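Local coordinates for protein BIFUNCTIONAL PROTEIN Proline utilization A (PutA) (PDB 5UX5) that probably oxidises proline to glutamate in two steps, joining an FAD-dependent proline dehydrogenase and an NAD-dependent aldehyde dehydrogenase in one chain, at residues P474-L477 with S478-E481; E946-R950 with T951-V955. All blocks are in the same frame, centred on the assembly; numbering follows the deposited sequence.

Contact 1: residues P474-L477 with S478-E481; sequences PALL and STLE
Leu480 folds back from the first turn of helix 477-484 onto Pro474, in the loop that leads into it. Its CB lies 3.8 Å from Leu477 O, already within the helical turn. One bond further, CG packs near the carbonyl oxygens of Pro474 and Leu476. Both methyls lie by Pro474 O, CD1 at 3.4 Å, and CD2 alone goes on to the proline ring, 3.8 Å from Pro474 CB. CG stands beside the backbone N (chi1 -60°), which sends it back toward the loop. Ile202 of helix 202-221 touches Leu480 as well, so a branched apolar side chain suits this buried place.

Thr479 OG1 passes 3.4 Å from Leu476 CB but finds its polar partner in Asp473 O, and CG2 packs 3.9 Å from Pro474 N. A short side chain with one hydroxyl and one methyl serves both needs.

Leu476 O takes a nearly straight bond from Leu480 N at 3.2 Å (167°) and a weak one from Thr479 N. Leu476 is at the N-cap, where its side chain offers no acceptor to the first-turn N-H groups; its carbonyl begins the helical bonding. This is a loop-to-helix junction with a proline-leucine hydrophobic contact across the helix N-terminus.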
ATOM      1  N   PRO A 474       7.997  10.289  -2.863  1.00 38.30           N
ATOM      2  CA  PRO A 474       9.154  10.816  -2.116  1.00 35.35           C
ATOM      3  C   PRO A 474      10.504  10.356  -2.655  1.00 30.84           C
ATOM      4  O   PRO A 474      11.543  10.708  -2.068  1.00 32.21           O
ATOM      5  CB  PRO A 474       8.923  10.314  -0.686  1.00 29.91           C
ATOM      6  CG  PRO A 474       7.996   9.137  -0.829  1.00 32.11           C
ATOM      7  CD  PRO A 474       7.225   9.292  -2.106  1.00 31.08           C
ATOM      8  N   ALA A 475      10.531   9.576  -3.745  1.00 28.92           N
ATOM      9  CA  ALA A 475      11.802   9.310  -4.410  1.00 33.30           C
ATOM     10  C   ALA A 475      12.289  10.511  -5.212  1.00 29.44           C
ATOM     11  O   ALA A 475      13.487  10.625  -5.464  1.00 33.10           O
ATOM     12  CB  ALA A 475      11.694   8.096  -5.335  1.00 23.79           C
ATOM     13  N   LEU A 476      11.404  11.421  -5.589  1.00 29.24           N
ATOM     14  CA  LEU A 476      11.827  12.657  -6.223  1.00 31.18           C
ATOM     15  C   LEU A 476      12.259  13.679  -5.169  1.00 35.33           C
ATOM     16  O   LEU A 476      11.539  13.908  -4.195  1.00 38.49           O
ATOM     17  CB  LEU A 476      10.689  13.233  -7.053  1.00 25.86           C
ATOM     18  CG  LEU A 476      10.040  12.302  -8.053  1.00 31.55           C
ATOM     19  CD1 LEU A 476       8.851  13.054  -8.648  1.00 25.31           C
ATOM     20  CD2 LEU A 476      11.031  11.827  -9.115  1.00 29.80           C
ATOM     21  N   LEU A 477      13.407  14.342  -5.394  1.00 39.33           N
ATOM     22  CA  LEU A 477      13.824  15.408  -4.486  1.00 32.70           C
ATOM     23  C   LEU A 477      12.890  16.598  -4.537  1.00 37.58           C
ATOM     24  O   LEU A 477      12.732  17.284  -3.524  1.00 39.56           O
ATOM     25  CB  LEU A 477      15.262  15.864  -4.765  1.00 29.64           C
ATOM     26  CG  LEU A 477      16.354  14.814  -4.561  1.00 32.99           C
ATOM     27  CD1 LEU A 477      17.632  15.200  -5.226  1.00 32.05           C
ATOM     28  CD2 LEU A 477      16.590  14.575  -3.071  1.00 30.17           C
ATOM     29  N   SER A 478      12.252  16.871  -5.683  1.00 39.20           N
ATOM     30  CA  SER A 478      11.295  17.977  -5.688  1.00 39.63           C
ATOM     31  C   SER A 478      10.120  17.698  -4.757  1.00 35.29           C
ATOM     32  O   SER A 478       9.574  18.635  -4.162  1.00 36.27           O
ATOM     33  CB  SER A 478      10.813  18.306  -7.111  1.00 29.47           C
ATOM     34  OG  SER A 478      10.465  17.170  -7.884  1.00 38.28           O
ATOM     35  N   THR A 479       9.755  16.420  -4.586  1.00 38.60           N
ATOM     36  CA  THR A 479       8.700  16.032  -3.650  1.00 38.09           C
ATOM     37  C   THR A 479       9.129  16.270  -2.213  1.00 40.04           C
ATOM     38  O   THR A 479       8.394  16.888  -1.430  1.00 41.64           O
ATOM     39  CB  THR A 479       8.363  14.562  -3.846  1.00 36.75           C
ATOM     40  OG1 THR A 479       8.002  14.353  -5.207  1.00 51.30           O
ATOM     41  CG2 THR A 479       7.229  14.118  -2.933  1.00 32.56           C
ATOM     42  N   LEU A 480      10.318  15.767  -1.845  1.00 36.11           N
ATOM     43  CA  LEU A 480      10.889  16.009  -0.519  1.00 40.56           C
ATOM     44  C   LEU A 480      11.099  17.493  -0.248  1.00 42.25           C
ATOM     45  O   LEU A 480      11.207  17.889   0.916  1.00 49.54           O
ATOM     46  CB  LEU A 480      12.221  15.266  -0.357  1.00 29.44           C
ATOM     47  CG  LEU A 480      12.086  13.749  -0.516  1.00 30.08           C
ATOM     48  CD1 LEU A 480      13.431  13.049  -0.481  1.00 36.54           C
ATOM     49  CD2 LEU A 480      11.155  13.195   0.547  1.00 38.96           C
ATOM     50  N   GLU A 481      11.131  18.325  -1.289  1.00 34.57           N
ATOM     51  CA  GLU A 481      11.332  19.741  -1.045  1.00 36.01           C
ATOM     52  C   GLU A 481      10.045  20.399  -0.561  1.00 45.09           C
ATOM     53  O   GLU A 481      10.080  21.156   0.421  1.00 51.08           O
ATOM     54  CB  GLU A 481      11.885  20.430  -2.297  1.00 40.80           C
ATOM     55  CG  GLU A 481      11.933  21.986  -2.264  1.00 58.71           C
ATOM     56  CD  GLU A 481      12.648  22.633  -1.035  1.00 65.53           C
ATOM     57  OE1 GLU A 481      12.415  23.847  -0.802  1.00 64.05           O
ATOM     58  OE2 GLU A 481      13.451  21.974  -0.326  1.00 61.67           O
TER

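Contact 2: residues E946-R950 with T951-V955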
ATOM      1  N   GLU A 946     -32.152 -13.977 -14.132  1.00 42.40           N
ATOM      2  CA  GLU A 946     -31.182 -14.692 -14.954  1.00 38.34           C
ATOM      3  C   GLU A 946     -30.207 -13.728 -15.620  1.00 37.33           C
ATOM      4  O   GLU A 946     -28.993 -13.938 -15.575  1.00 28.52           O
ATOM      5  CB  GLU A 946     -31.908 -15.532 -15.999  1.00 38.08           C
ATOM      6  CG  GLU A 946     -30.997 -16.361 -16.874  1.00 45.09           C
ATOM      7  CD  GLU A 946     -30.249 -17.443 -16.129  1.00 48.98           C
ATOM      8  OE1 GLU A 946     -29.194 -17.869 -16.645  1.00 51.25           O
ATOM      9  OE2 GLU A 946     -30.709 -17.877 -15.050  1.00 50.80           O
ATOM     10  N   ILE A 947     -30.721 -12.660 -16.241  1.00 40.51           N
ATOM     11  CA  ILE A 947     -29.854 -11.722 -16.962  1.00 39.67           C
ATOM     12  C   ILE A 947     -28.927 -10.999 -15.999  1.00 29.28           C
ATOM     13  O   ILE A 947     -27.734 -10.812 -16.283  1.00 30.00           O
ATOM     14  CB  ILE A 947     -30.682 -10.718 -17.781  1.00 30.91           C
ATOM     15  CG1 ILE A 947     -31.477 -11.407 -18.848  1.00 34.86           C
ATOM     16  CG2 ILE A 947     -29.807  -9.644 -18.365  1.00 27.39           C
ATOM     17  CD1 ILE A 947     -32.445 -10.442 -19.425  1.00 46.40           C
ATOM     18  N   ALA A 948     -29.463 -10.544 -14.874  1.00 26.15           N
ATOM     19  CA  ALA A 948     -28.612  -9.902 -13.875  1.00 31.18           C
ATOM     20  C   ALA A 948     -27.555 -10.873 -13.367  1.00 25.35           C
ATOM     21  O   ALA A 948     -26.394 -10.502 -13.198  1.00 32.54           O
ATOM     22  CB  ALA A 948     -29.461  -9.364 -12.720  1.00 24.75           C
ATOM     23  N   TRP A 949     -27.920 -12.139 -13.188  1.00 29.24           N
ATOM     24  CA  TRP A 949     -26.939 -13.100 -12.714  1.00 29.86           C
ATOM     25  C   TRP A 949     -25.836 -13.302 -13.747  1.00 32.56           C
ATOM     26  O   TRP A 949     -24.656 -13.350 -13.388  1.00 38.84           O
ATOM     27  CB  TRP A 949     -27.630 -14.420 -12.359  1.00 27.41           C
ATOM     28  CG  TRP A 949     -26.854 -15.256 -11.384  1.00 27.63           C
ATOM     29  CD1 TRP A 949     -26.042 -16.309 -11.671  1.00 28.37           C
ATOM     30  CD2 TRP A 949     -26.779 -15.067  -9.968  1.00 33.55           C
ATOM     31  NE1 TRP A 949     -25.488 -16.800 -10.535  1.00 31.55           N
ATOM     32  CE2 TRP A 949     -25.919 -16.057  -9.465  1.00 32.05           C
ATOM     33  CE3 TRP A 949     -27.361 -14.157  -9.073  1.00 29.99           C
ATOM     34  CZ2 TRP A 949     -25.624 -16.175  -8.103  1.00 27.55           C
ATOM     35  CZ3 TRP A 949     -27.070 -14.278  -7.711  1.00 26.33           C
ATOM     36  CH2 TRP A 949     -26.209 -15.280  -7.248  1.00 26.88           C
ATOM     37  N   ARG A 950     -26.194 -13.376 -15.036  1.00 32.34           N
ATOM     38  CA  ARG A 950     -25.188 -13.515 -16.088  1.00 27.60           C
ATOM     39  C   ARG A 950     -24.313 -12.275 -16.220  1.00 33.19           C
ATOM     40  O   ARG A 950     -23.124 -12.380 -16.544  1.00 26.66           O
ATOM     41  CB  ARG A 950     -25.841 -13.799 -17.432  1.00 28.56           C
ATOM     42  CG  ARG A 950     -26.550 -15.111 -17.535  1.00 33.97           C
ATOM     43  CD  ARG A 950     -27.075 -15.277 -18.923  1.00 30.73           C
ATOM     44  NE  ARG A 950     -27.960 -16.420 -19.001  1.00 35.44           N
ATOM     45  CZ  ARG A 950     -28.550 -16.833 -20.117  1.00 39.34           C
ATOM     46  NH1 ARG A 950     -28.333 -16.206 -21.258  1.00 43.97           N
ATOM     47  NH2 ARG A 950     -29.354 -17.876 -20.091  1.00 34.17           N
ATOM     48  N   THR A 951     -24.891 -11.090 -16.020  1.00 33.09           N
ATOM     49  CA  THR A 951     -24.185  -9.845 -16.297  1.00 29.76           C
ATOM     50  C   THR A 951     -23.229  -9.474 -15.174  1.00 39.39           C
ATOM     51  O   THR A 951     -22.071  -9.119 -15.426  1.00 44.46           O
ATOM     52  CB  THR A 951     -25.193  -8.719 -16.493  1.00 31.69           C
ATOM     53  OG1 THR A 951     -25.851  -8.888 -17.759  1.00 38.24           O
ATOM     54  CG2 THR A 951     -24.465  -7.370 -16.469  1.00 41.73           C
ATOM     55  N   GLU A 952     -23.700  -9.585 -13.931  1.00 36.68           N
ATOM     56  CA  GLU A 952     -23.045  -9.026 -12.762  1.00 28.89           C
ATOM     57  C   GLU A 952     -22.855 -10.064 -11.647  1.00 33.84           C
ATOM     58  O   GLU A 952     -21.719 -10.454 -11.333  1.00 29.38           O
ATOM     59  CB  GLU A 952     -23.873  -7.829 -12.265  1.00 31.00           C
ATOM     60  CG  GLU A 952     -23.258  -7.047 -11.089  1.00 39.55           C
ATOM     61  CD  GLU A 952     -22.176  -6.102 -11.549  1.00 49.09           C
ATOM     62  OE1 GLU A 952     -21.787  -6.194 -12.738  1.00 59.47           O
ATOM     63  OE2 GLU A 952     -21.694  -5.284 -10.737  1.00 47.35           O
ATOM     64  N   PHE A 953     -23.964 -10.564 -11.079  1.00 32.05           N
ATOM     65  CA  PHE A 953     -23.901 -11.177  -9.751  1.00 27.91           C
ATOM     66  C   PHE A 953     -23.149 -12.504  -9.731  1.00 30.02           C
ATOM     67  O   PHE A 953     -22.580 -12.865  -8.702  1.00 44.28           O
ATOM     68  CB  PHE A 953     -25.315 -11.340  -9.195  1.00 25.38           C
ATOM     69  CG  PHE A 953     -26.058 -10.041  -9.063  1.00 25.07           C
ATOM     70  CD1 PHE A 953     -25.464  -8.963  -8.416  1.00 28.32           C
ATOM     71  CD2 PHE A 953     -27.335  -9.891  -9.583  1.00 23.81           C
ATOM     72  CE1 PHE A 953     -26.123  -7.764  -8.296  1.00 27.96           C
ATOM     73  CE2 PHE A 953     -28.013  -8.704  -9.468  1.00 23.32           C
ATOM     74  CZ  PHE A 953     -27.412  -7.633  -8.826  1.00 30.39           C
ATOM     75  N   GLY A 954     -23.168 -13.257 -10.814  1.00 25.33           N
ATOM     76  CA  GLY A 954     -22.489 -14.521 -10.902  1.00 26.13           C
ATOM     77  C   GLY A 954     -21.057 -14.429 -11.344  1.00 25.95           C
ATOM     78  O   GLY A 954     -20.427 -15.462 -11.578  1.00 33.33           O
ATOM     79  N   VAL A 955     -20.527 -13.228 -11.519  1.00 30.35           N
ATOM     80  CA  VAL A 955     -19.173 -13.034 -12.026  1.00 26.02           C
ATOM     81  C   VAL A 955     -18.262 -12.508 -10.921  1.00 28.62           C
ATOM     82  O   VAL A 955     -18.645 -11.623 -10.144  1.00 30.10           O
ATOM     83  CB  VAL A 955     -19.140 -12.070 -13.223  1.00 26.27           C
ATOM     84  CG1 VAL A 955     -17.750 -12.044 -13.790  1.00 28.03           C
ATOM     85  CG2 VAL A 955     -20.170 -12.481 -14.282  1.00 25.34           C
TER
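The C-terminal end of helix 936-953, where the helix widens into a pi-type turn, brings Trp949 against Phe953 and Gly954. The widening is written in the backbone: Ala948 O accepts from Glu952 N at 2.9 Å and from Phe953 N at 3.2 Å, the two donors arriving from opposite faces of the carbonyl plane. Gly954 N then bonds Trp949 O at 3.0 Å, again five residues back.

The indole lies across the helix end. Its CE3 meets Phe953 CB at 3.5 Å, the two side chains crossing at about a right angle, while Gly954, having no side chain, lets its CA lie close over the five-membered ring in a CH-pi contact, 4.0 Å from the centroid. Phe953 CG stands beside its own backbone N (chi1 -60°), carrying the ring back to Ala948, whose CB touches CE2 at 3.6 Å; a small methyl leaves room for the phenyl.

On the exposed side, Thr951 OG1 donates to Ile947 O at 3.1 Å from above the carbonyl plane. Arg950 NE forms a salt bridge with Glu946 OE1 at 3.0 Å, the acceptor close to the guanidinium plane.

Leu1056 of strand 1056-1064 touches both aromatic residues, Tyr971 of strand 965-980 meets the Phe953 ring edge-to-face and bonds the buried Glu952 OE2 through its OH, and helix 984-997 packs against Trp949.

Overall arrangement
Contacts 1 and 2 treat opposite ends of two different helices: 474-481 starts helix 477-484, whereas 946-955 finishes helix 936-953. Each mixes buried and exposed residues; in contact 2 even a glutamate, Glu952, is buried. Contact 1 is largely aliphatic and lies nearer the middle of the chain, against helix 202-221, which belongs to the proline dehydrogenase part. Contact 2, farther out, is aromatic; it packs on strands 965-980 and 1056-1064 and on helix 984-997, and adds a salt bridge along its own helix. With different helices and different partners, the two share no element. The centres of contacts 1 and 2 are about 46 Å apart, on opposite sides of the chain's centre.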